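PDB 4ZXH: Abbfa_003403 from Acinetobacter baumannii, which is a four-domain nonribosomal peptide synthetase that probably activates an amino acid, carries it on phosphopantetheine, condenses it and releases the product through its thioesterase domain. Local coordinates for residues L538-A542 with V690-E694; P560-F565 with T667-F671. One frame throughout, in Å; residues are numbered along the deposited sequence.

Interaction 1. Residues L538-A542 with V690-E694; sequences LDRTA and VCPRE
Arg540 reaches across to the backbone of Cys691 at a junction between two sheets of the adenylation domain: 538-542 leaves strand 533-537 of the smaller parallel sheet, and Val690 ends strand 687-690 of the large mixed one. Arg540 is the centre of an inverse gamma turn, closed by a weak bond from Thr541 N to Asp539 O, and its CB faces the opposite segment. That CB lies 4.1 Å from Val690 CG1, an apolar start to the path. The chain bends at chi3 (65°), and beyond the bend NE lies beside Cys691 O. At the bend, CD is 3.4 Å from Cys691 O and packs 4.1 Å from Arg693 CB, the two arginine side chains crossing at about a right angle. NE comes next and donates to that same Cys691 O at 2.9 Å. Its N-H points well at the acceptor (153°), and the oxygen sits at the edge of the guanidinium, in its plane. Seen from the acceptor, the donor is tilted somewhat out of the carbonyl plane. Beyond CZ, NH1 and NH2 bond weakly to Thr667 O and Ala665 O; the group thus meets three backbone carbonyls, which would limit its rotation, although two of the three bonds are weak. Thr541 OG1 caps Leu543 N at the start of helix 543-553, while Thr541 O packs 3.3 Å from Val690 CG1.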
ATOM      1  N   LEU A 538       6.292  21.411  43.327  1.00 39.20           N
ATOM      2  CA  LEU A 538       7.018  20.436  44.156  1.00 42.55           C
ATOM      3  C   LEU A 538       7.903  19.460  43.379  1.00 42.80           C
ATOM      4  O   LEU A 538       7.710  19.258  42.183  1.00 46.07           O
ATOM      5  CB  LEU A 538       6.027  19.619  44.989  1.00 40.98           C
ATOM      6  CG  LEU A 538       5.161  20.367  46.004  1.00 39.19           C
ATOM      7  CD1 LEU A 538       4.427  19.384  46.911  1.00 38.56           C
ATOM      8  CD2 LEU A 538       5.993  21.352  46.819  1.00 35.75           C
ATOM      9  N   ASP A 539       8.868  18.858  44.076  1.00 41.44           N
ATOM     10  CA  ASP A 539       9.604  17.693  43.573  1.00 37.63           C
ATOM     11  C   ASP A 539       8.845  16.430  43.934  1.00 42.61           C
ATOM     12  O   ASP A 539       8.019  16.440  44.845  1.00 49.01           O
ATOM     13  CB  ASP A 539      11.016  17.619  44.151  1.00 39.94           C
ATOM     14  CG  ASP A 539      12.023  18.422  43.351  1.00 51.12           C
ATOM     15  OD1 ASP A 539      11.826  18.569  42.126  1.00 53.59           O
ATOM     16  OD2 ASP A 539      13.015  18.909  43.948  1.00 59.01           O
ATOM     17  N   ARG A 540       9.124  15.335  43.236  1.00 39.80           N
ATOM     18  CA  ARG A 540       8.365  14.113  43.469  1.00 44.00           C
ATOM     19  C   ARG A 540       8.771  13.431  44.767  1.00 49.49           C
ATOM     20  O   ARG A 540       9.577  12.507  44.777  1.00 60.30           O
ATOM     21  CB  ARG A 540       8.518  13.159  42.284  1.00 42.35           C
ATOM     22  CG  ARG A 540       7.988  13.762  41.002  1.00 42.32           C
ATOM     23  CD  ARG A 540       7.971  12.775  39.879  1.00 37.29           C
ATOM     24  NE  ARG A 540       7.052  11.672  40.129  1.00 38.15           N
ATOM     25  CZ  ARG A 540       5.727  11.750  40.044  1.00 42.62           C
ATOM     26  NH1 ARG A 540       5.131  12.891  39.718  1.00 44.19           N
ATOM     27  NH2 ARG A 540       4.994  10.672  40.289  1.00 47.27           N
ATOM     28  N   THR A 541       8.199  13.898  45.867  1.00 46.76           N
ATOM     29  CA  THR A 541       8.466  13.312  47.174  1.00 50.69           C
ATOM     30  C   THR A 541       7.196  12.686  47.683  1.00 52.88           C
ATOM     31  O   THR A 541       6.202  12.640  46.965  1.00 51.51           O
ATOM     32  CB  THR A 541       8.942  14.349  48.193  1.00 48.93           C
ATOM     33  OG1 THR A 541       7.934  15.365  48.332  1.00 56.04           O
ATOM     34  CG2 THR A 541      10.233  14.974  47.733  1.00 44.71           C
ATOM     35  N   ALA A 542       7.227  12.230  48.931  1.00 56.33           N
ATOM     36  CA  ALA A 542       6.036  11.698  49.580  1.00 57.85           C
ATOM     37  C   ALA A 542       5.121  12.834  50.036  1.00 54.72           C
ATOM     38  O   ALA A 542       3.953  12.620  50.323  1.00 56.60           O
ATOM     39  CB  ALA A 542       6.421  10.814  50.752  1.00 63.78           C
ATOM     40  N   VAL A 690       5.786   6.804  45.231  1.00 44.18           N
ATOM     41  CA  VAL A 690       6.082   8.009  44.468  1.00 41.32           C
ATOM     42  C   VAL A 690       7.462   7.875  43.833  1.00 47.45           C
ATOM     43  O   VAL A 690       8.489   7.905  44.513  1.00 53.39           O
ATOM     44  CB  VAL A 690       6.012   9.273  45.332  1.00 31.15           C
ATOM     45  CG1 VAL A 690       6.297  10.487  44.486  1.00 29.81           C
ATOM     46  CG2 VAL A 690       4.648   9.397  45.961  1.00 30.48           C
ATOM     47  N   CYS A 691       7.470   7.707  42.516  1.00 44.88           N
ATOM     48  CA  CYS A 691       8.696   7.437  41.780  1.00 40.63           C
ATOM     49  C   CYS A 691       9.467   8.708  41.458  1.00 43.93           C
ATOM     50  O   CYS A 691       8.945   9.600  40.786  1.00 45.94           O
ATOM     51  CB  CYS A 691       8.379   6.694  40.483  1.00 34.69           C
ATOM     52  SG  CYS A 691       9.848   6.187  39.592  1.00 47.87           S
ATOM     53  N   PRO A 692      10.723   8.790  41.923  1.00 48.55           N
ATOM     54  CA  PRO A 692      11.540   9.967  41.614  1.00 49.24           C
ATOM     55  C   PRO A 692      11.656  10.134  40.108  1.00 52.90           C
ATOM     56  O   PRO A 692      11.606   9.166  39.347  1.00 59.99           O
ATOM     57  CB  PRO A 692      12.897   9.650  42.245  1.00 42.57           C
ATOM     58  CG  PRO A 692      12.635   8.526  43.189  1.00 49.36           C
ATOM     59  CD  PRO A 692      11.493   7.753  42.627  1.00 52.16           C
ATOM     60  N   ARG A 693      11.793  11.371  39.680  1.00 50.99           N
ATOM     61  CA  ARG A 693      11.694  11.676  38.276  1.00 49.59           C
ATOM     62  C   ARG A 693      12.880  11.109  37.523  1.00 58.04           C
ATOM     63  O   ARG A 693      12.738  10.651  36.392  1.00 64.15           O
ATOM     64  CB  ARG A 693      11.587  13.179  38.089  1.00 52.13           C
ATOM     65  CG  ARG A 693      11.508  13.612  36.680  1.00 57.13           C
ATOM     66  CD  ARG A 693      11.421  15.106  36.631  1.00 67.39           C
ATOM     67  NE  ARG A 693      11.464  15.594  35.258  1.00 80.34           N
ATOM     68  CZ  ARG A 693      12.568  16.028  34.661  1.00 87.27           C
ATOM     69  NH1 ARG A 693      13.723  16.035  35.325  1.00 85.84           N
ATOM     70  NH2 ARG A 693      12.513  16.454  33.402  1.00 89.17           N
ATOM     71  N   GLU A 694      14.048  11.111  38.156  1.00 60.76           N
ATOM     72  CA  GLU A 694      15.243  10.600  37.487  1.00 65.76           C
ATOM     73  C   GLU A 694      15.140   9.103  37.219  1.00 65.80           C
ATOM     74  O   GLU A 694      15.748   8.597  36.286  1.00 71.69           O
ATOM     75  CB  GLU A 694      16.507  10.903  38.301  1.00 77.77           C
ATOM     76  CG  GLU A 694      17.058  12.314  38.078  1.00 92.30           C
ATOM     77  CD  GLU A 694      18.069  12.747  39.136  1.00108.61           C
ATOM     78  OE1 GLU A 694      18.361  11.953  40.057  1.00118.51           O
ATOM     79  OE2 GLU A 694      18.574  13.889  39.040  1.00108.91           O
TER

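Interaction 2. Residues P560-F565 with T667-F671; sequences PLDPNF and TTYAF
Pro560 and Ala670 mark the closest backbone approach of the two loops, with CA atoms 4.9 Å apart, and the tight part of the contact is built round them. Pro560 CB lies 3.8 Å from Ala670 CB, which Phe565 CE2 also meets, at 3.9 Å. With chi1 at 62°, the Tyr669 ring is set between its own backbone N and carbonyl carbon; its CD1 and CE1 meet Pro560 CB and CA, CD1 to CB at 3.7 Å, and its hydroxyl bonds to Leu536 O and Leu538 N. Polar linkage comes from Asp562, whose carboxylate is shared. Thr668 OG1 donates to OD2 at 2.6 Å, arriving on the anti side and 20° out of plane, while Asn564 N meets OD1 from above the plane and forms an Asx turn. Thr668 OG1 in turn accepts from Ala670 N at 3.0 Å, an ST turn, so this hydroxyl is fixed from two directions. Asp562 CB lies over the centre of one face of the Phe565 ring, 3.6 Å above its plane. Pro560, Asp562 and Tyr669 are buried, whereas Asn564, in the turn from Asp562 to Phe565, is exposed to solvent. The sequences match two core motifs of nonribosomal adenylation domains: Pro560-Asp562 close what matches the A2 motif, and Phe671 begins the A4 motif (FDxS), which in relatives lines the amino acid pocket.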
ATOM      1  N   PRO A 560      -1.120  22.964  39.004  1.00 34.50           N
ATOM      2  CA  PRO A 560       0.188  22.305  38.888  1.00 32.96           C
ATOM      3  C   PRO A 560       1.246  23.158  38.191  1.00 35.10           C
ATOM      4  O   PRO A 560       1.092  23.506  37.021  1.00 44.62           O
ATOM      5  CB  PRO A 560      -0.123  21.058  38.056  1.00 27.76           C
ATOM      6  CG  PRO A 560      -1.560  20.810  38.270  1.00 27.42           C
ATOM      7  CD  PRO A 560      -2.184  22.173  38.369  1.00 27.90           C
ATOM      8  N   LEU A 561       2.312  23.484  38.912  1.00 33.55           N
ATOM      9  CA  LEU A 561       3.479  24.117  38.311  1.00 32.71           C
ATOM     10  C   LEU A 561       4.687  23.195  38.453  1.00 38.02           C
ATOM     11  O   LEU A 561       5.467  23.309  39.396  1.00 42.31           O
ATOM     12  CB  LEU A 561       3.747  25.471  38.957  1.00 29.34           C
ATOM     13  CG  LEU A 561       2.562  26.429  38.870  1.00 27.61           C
ATOM     14  CD1 LEU A 561       2.610  27.433  39.977  1.00 24.06           C
ATOM     15  CD2 LEU A 561       2.553  27.116  37.523  1.00 31.15           C
ATOM     16  N   ASP A 562       4.809  22.246  37.533  1.00 36.12           N
ATOM     17  CA  ASP A 562       5.909  21.295  37.570  1.00 37.50           C
ATOM     18  C   ASP A 562       7.203  22.062  37.354  1.00 38.72           C
ATOM     19  O   ASP A 562       7.367  22.712  36.319  1.00 43.28           O
ATOM     20  CB  ASP A 562       5.711  20.213  36.506  1.00 38.48           C
ATOM     21  CG  ASP A 562       6.703  19.067  36.627  1.00 44.89           C
ATOM     22  OD1 ASP A 562       7.827  19.261  37.151  1.00 48.66           O
ATOM     23  OD2 ASP A 562       6.352  17.957  36.180  1.00 43.04           O
ATOM     24  N   PRO A 563       8.124  21.996  38.333  1.00 36.28           N
ATOM     25  CA  PRO A 563       9.355  22.807  38.330  1.00 34.51           C
ATOM     26  C   PRO A 563      10.379  22.396  37.273  1.00 45.11           C
ATOM     27  O   PRO A 563      11.353  23.129  37.067  1.00 54.25           O
ATOM     28  CB  PRO A 563       9.926  22.587  39.733  1.00 29.82           C
ATOM     29  CG  PRO A 563       9.377  21.278  40.169  1.00 30.60           C
ATOM     30  CD  PRO A 563       7.992  21.202  39.565  1.00 31.44           C
ATOM     31  N   ASN A 564      10.175  21.260  36.608  1.00 42.20           N
ATOM     32  CA  ASN A 564      11.078  20.865  35.529  1.00 44.25           C
ATOM     33  C   ASN A 564      10.665  21.448  34.191  1.00 41.45           C
ATOM     34  O   ASN A 564      11.467  21.477  33.252  1.00 48.53           O
ATOM     35  CB  ASN A 564      11.185  19.344  35.454  1.00 49.62           C
ATOM     36  CG  ASN A 564      11.604  18.734  36.778  1.00 66.31           C
ATOM     37  OD1 ASN A 564      10.862  17.964  37.385  1.00 76.58           O
ATOM     38  ND2 ASN A 564      12.817  19.052  37.218  1.00 73.49           N
ATOM     39  N   PHE A 565       9.433  21.950  34.123  1.00 36.04           N
ATOM     40  CA  PHE A 565       8.925  22.600  32.915  1.00 42.58           C
ATOM     41  C   PHE A 565       9.707  23.900  32.653  1.00 50.71           C
ATOM     42  O   PHE A 565      10.322  24.452  33.567  1.00 48.62           O
ATOM     43  CB  PHE A 565       7.417  22.876  33.039  1.00 41.50           C
ATOM     44  CG  PHE A 565       6.544  21.633  32.952  1.00 36.29           C
ATOM     45  CD1 PHE A 565       7.082  20.360  33.107  1.00 35.12           C
ATOM     46  CD2 PHE A 565       5.184  21.749  32.692  1.00 30.19           C
ATOM     47  CE1 PHE A 565       6.283  19.233  33.024  1.00 34.42           C
ATOM     48  CE2 PHE A 565       4.370  20.632  32.607  1.00 23.20           C
ATOM     49  CZ  PHE A 565       4.921  19.370  32.775  1.00 42.05           C
ATOM     50  N   THR A 667       3.852   9.572  36.679  1.00 37.03           N
ATOM     51  CA  THR A 667       3.389  10.666  35.842  1.00 33.56           C
ATOM     52  C   THR A 667       3.422  11.991  36.586  1.00 34.15           C
ATOM     53  O   THR A 667       2.940  12.080  37.725  1.00 37.33           O
ATOM     54  CB  THR A 667       1.963  10.397  35.355  1.00 30.10           C
ATOM     55  OG1 THR A 667       1.899   9.085  34.787  1.00 38.91           O
ATOM     56  CG2 THR A 667       1.528  11.415  34.322  1.00 23.07           C
ATOM     57  N   THR A 668       3.981  13.014  35.937  1.00 26.28           N
ATOM     58  CA  THR A 668       3.914  14.377  36.452  1.00 32.42           C
ATOM     59  C   THR A 668       2.506  14.768  36.915  1.00 35.56           C
ATOM     60  O   THR A 668       1.506  14.418  36.284  1.00 42.44           O
ATOM     61  CB  THR A 668       4.380  15.410  35.410  1.00 32.43           C
ATOM     62  OG1 THR A 668       4.061  16.724  35.889  1.00 43.23           O
ATOM     63  CG2 THR A 668       3.691  15.204  34.098  1.00 22.65           C
ATOM     64  N   TYR A 669       2.426  15.498  38.019  1.00 31.00           N
ATOM     65  CA  TYR A 669       1.124  15.896  38.543  1.00 30.07           C
ATOM     66  C   TYR A 669       0.574  17.064  37.740  1.00 30.11           C
ATOM     67  O   TYR A 669      -0.542  17.527  37.983  1.00 37.04           O
ATOM     68  CB  TYR A 669       1.209  16.256  40.022  1.00 30.08           C
ATOM     69  CG  TYR A 669       2.106  17.437  40.309  1.00 36.65           C
ATOM     70  CD1 TYR A 669       1.584  18.721  40.417  1.00 34.62           C
ATOM     71  CD2 TYR A 669       3.479  17.268  40.489  1.00 30.46           C
ATOM     72  CE1 TYR A 669       2.411  19.810  40.690  1.00 31.62           C
ATOM     73  CE2 TYR A 669       4.302  18.348  40.754  1.00 29.47           C
ATOM     74  CZ  TYR A 669       3.763  19.616  40.852  1.00 26.23           C
ATOM     75  OH  TYR A 669       4.585  20.683  41.119  1.00 25.03           O
ATOM     76  N   ALA A 670       1.356  17.527  36.774  1.00 27.86           N
ATOM     77  CA  ALA A 670       0.880  18.531  35.832  1.00 29.16           C
ATOM     78  C   ALA A 670       0.207  17.872  34.641  1.00 28.87           C
ATOM     79  O   ALA A 670      -0.080  18.528  33.650  1.00 33.87           O
ATOM     80  CB  ALA A 670       2.002  19.391  35.378  1.00 21.30           C
ATOM     81  N   PHE A 671      -0.019  16.566  34.756  1.00 31.25           N
ATOM     82  CA  PHE A 671      -0.797  15.780  33.799  1.00 29.82           C
ATOM     83  C   PHE A 671      -1.918  15.117  34.597  1.00 29.76           C
ATOM     84  O   PHE A 671      -1.659  14.478  35.612  1.00 20.82           O
ATOM     85  CB  PHE A 671       0.086  14.743  33.108  1.00 28.48           C
ATOM     86  CG  PHE A 671      -0.548  14.086  31.932  1.00 27.12           C
ATOM     87  CD1 PHE A 671      -1.691  14.627  31.342  1.00 28.16           C
ATOM     88  CD2 PHE A 671      -0.004  12.910  31.405  1.00 25.30           C
ATOM     89  CE1 PHE A 671      -2.282  14.012  30.244  1.00 21.22           C
ATOM     90  CE2 PHE A 671      -0.589  12.279  30.300  1.00 22.12           C
ATOM     91  CZ  PHE A 671      -1.730  12.832  29.720  1.00 21.78           C
TER

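Along the chain the order is 538-542, 560-565, 667-671, 690-694, so interaction 2 falls wholly between the two halves of interaction 1. Their centres lie 11 Å apart. Each contact pairs a loop at the C-terminal end of a strand in the four-stranded parallel sheet (533-537 or its neighbour 557-560) with one from the nine-stranded sheet (662-665 or its neighbour 687-690). Together they join the two sheets at adjacent strand ends of the adenylation domain. Direct packing continues between them, as at Leu538 O and Pro563 CD, 3.3 Å apart. Phe565 and Phe671 also touch Ala951, Asn952 and Lys954, placing interaction 2 beside the C-terminal part of this domain.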